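Local structure of thioesterase PA1618 (Pseudomonas aeruginosa, 4QD7) at residues A[62-67]-A[131-136]. The protein probably acts as an acyl-CoA thioesterase of the PaaI family, a group associated with 1,4-dihydroxy-2-naphthoyl-CoA hydrolysis. Numbering follows the deposited sequence.
Sequences LAESLG and ARLTMA
L133 reaches from its strand onto the backbone of G67 and the side chain of E64, joining the long helix of the hotdog fold to the antiparallel sheet wrapped around it. Segments 62-67 and 131-136 cross at 46°, their axes 9.1 Å apart at closest approach.

The CB of L133 points toward the helix but stops short of contact. CG stands anti to the backbone N (chi1 173°), beside the carbonyl carbon, from where the fork extends CD1 to E64 and CD2 to G67. CD2 lies 3.7 Å from G67 CA. Glycine suits this site because no side chain stands between the methyl and the helix backbone. A63 O is also near CD2, at 4.2 Å, but this carbonyl is already used within the helix, accepting the N-H of G67. The other methyl, CD1, packs on E64 CG at 3.6 Å and on the carboxylate carbon, E64 CD, at 3.8 Å, and the two side chains cross at about a right angle. Leucine suits the position because its forked end can serve both neighbours.

With CG of E64 anti to the carbonyl carbon (chi1 -82°) and the chain extended beyond it, the carboxylate is carried toward the dimer interface, where OE1 is hydrogen-bonded to NE2 of H91 of the second subunit. Glutamate thus packs against the leucine methyl while its polar end binds the partner chain. V87 of strand 80-91 touches both E64 and L133.

Nearer the start of each segment, small residues match: alanines allow the helix to come close to the strand, with the A63 and A131 CA atoms 6.8 Å apart and I118 of strand 113-122 also touching A63. There the two methyls meet head-on, A63 CB lying 3.9 Å from A131 CB.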
loop_
_atom_site.group_PDB
_atom_site.type_symbol
_atom_site.label_atom_id
_atom_site.label_comp_id
_atom_site.label_asym_id
_atom_site.label_seq_id
_atom_site.Cartn_x
_atom_site.Cartn_y
_atom_site.Cartn_z
ATOM N N LEU A 62 2.772 -3.412 4.453
ATOM C CA LEU A 62 3.444 -4.532 5.129
ATOM C C LEU A 62 4.268 -5.334 4.124
ATOM O O LEU A 62 5.446 -5.632 4.359
ATOM C CB LEU A 62 2.419 -5.438 5.825
ATOM C CG LEU A 62 2.992 -6.711 6.474
ATOM C CD1 LEU A 62 4.137 -6.382 7.449
ATOM C CD2 LEU A 62 1.864 -7.471 7.197
ATOM N N ALA A 63 3.672 -5.654 2.977
ATOM C CA ALA A 63 4.396 -6.412 1.956
ATOM C C ALA A 63 5.631 -5.678 1.412
ATOM O O ALA A 63 6.701 -6.299 1.252
ATOM C CB ALA A 63 3.451 -6.841 0.818
ATOM N N GLU A 64 5.502 -4.379 1.122
ATOM C CA GLU A 64 6.649 -3.630 0.588
ATOM C C GLU A 64 7.705 -3.353 1.652
ATOM O O GLU A 64 8.880 -3.332 1.333
ATOM C CB GLU A 64 6.247 -2.316 -0.123
ATOM C CG GLU A 64 5.786 -2.496 -1.565
ATOM C CD GLU A 64 6.068 -1.279 -2.461
ATOM O OE1 GLU A 64 5.215 -0.991 -3.311
ATOM O OE2 GLU A 64 7.139 -0.625 -2.339
ATOM N N SER A 65 7.293 -3.159 2.905
ATOM C CA SER A 65 8.251 -2.999 3.994
ATOM C C SER A 65 9.086 -4.266 4.100
ATOM O O SER A 65 10.315 -4.227 4.259
ATOM C CB SER A 65 7.528 -2.794 5.338
ATOM O OG SER A 65 7.327 -1.427 5.626
ATOM N N LEU A 66 8.392 -5.393 4.039
ATOM C CA LEU A 66 9.012 -6.685 4.273
ATOM C C LEU A 66 9.961 -7.037 3.120
ATOM O O LEU A 66 11.131 -7.365 3.344
ATOM C CB LEU A 66 7.936 -7.756 4.464
ATOM C CG LEU A 66 8.384 -9.216 4.589
ATOM C CD1 LEU A 66 9.348 -9.381 5.751
ATOM C CD2 LEU A 66 7.161 -10.108 4.792
ATOM N N GLY A 67 9.471 -6.929 1.886
ATOM C CA GLY A 67 10.300 -7.180 0.721
ATOM C C GLY A 67 11.459 -6.215 0.525
ATOM O O GLY A 67 12.543 -6.634 0.110
ATOM N N ALA A 131 0.972 -10.895 -2.525
ATOM C CA ALA A 131 1.611 -9.802 -3.242
ATOM C C ALA A 131 2.827 -10.331 -3.982
ATOM O O ALA A 131 3.409 -11.341 -3.583
ATOM C CB ALA A 131 2.023 -8.686 -2.271
ATOM N N ARG A 132 3.205 -9.656 -5.061
ATOM C CA ARG A 132 4.510 -9.912 -5.668
ATOM C C ARG A 132 5.164 -8.555 -5.831
ATOM O O ARG A 132 4.504 -7.595 -6.248
ATOM C CB ARG A 132 4.385 -10.640 -7.019
ATOM C CG ARG A 132 5.708 -11.292 -7.482
ATOM C CD ARG A 132 5.543 -12.201 -8.719
ATOM N NE ARG A 132 5.153 -11.402 -9.876
ATOM C CZ ARG A 132 3.939 -11.391 -10.419
ATOM N NH1 ARG A 132 2.987 -12.188 -9.940
ATOM N NH2 ARG A 132 3.684 -10.593 -11.451
ATOM N N LEU A 133 6.432 -8.448 -5.437
ATOM C CA LEU A 133 7.118 -7.168 -5.408
ATOM C C LEU A 133 8.385 -7.245 -6.248
ATOM O O LEU A 133 9.184 -8.184 -6.104
ATOM C CB LEU A 133 7.504 -6.805 -3.964
ATOM C CG LEU A 133 8.381 -5.565 -3.728
ATOM C CD1 LEU A 133 7.629 -4.299 -4.112
ATOM C CD2 LEU A 133 8.814 -5.493 -2.250
ATOM N N THR A 134 8.555 -6.262 -7.124
ATOM C CA THR A 134 9.769 -6.127 -7.923
ATOM C C THR A 134 10.577 -4.933 -7.415
ATOM O O THR A 134 10.092 -3.801 -7.368
ATOM C CB THR A 134 9.420 -5.927 -9.397
ATOM O OG1 THR A 134 8.557 -6.997 -9.811
ATOM C CG2 THR A 134 10.700 -5.904 -10.261
HETATM N N MSE A 135 11.818 -5.198 -7.026
HETATM C CA MSE A 135 12.699 -4.164 -6.523
HETATM C C MSE A 135 13.767 -3.867 -7.566
HETATM O O MSE A 135 14.228 -4.782 -8.252
HETATM C CB MSE A 135 13.390 -4.648 -5.243
HETATM C CG MSE A 135 12.470 -5.029 -4.111
HETATM SE SE MSE A 135 11.598 -3.500 -3.282
HETATM C CE MSE A 135 13.149 -2.536 -2.583
ATOM N N ALA A 136 14.154 -2.598 -7.689
ATOM C CA ALA A 136 15.286 -2.230 -8.537
ATOM C C ALA A 136 16.560 -2.136 -7.689
ATOM O O ALA A 136 16.542 -1.552 -6.601
ATOM C CB ALA A 136 15.022 -0.907 -9.234
#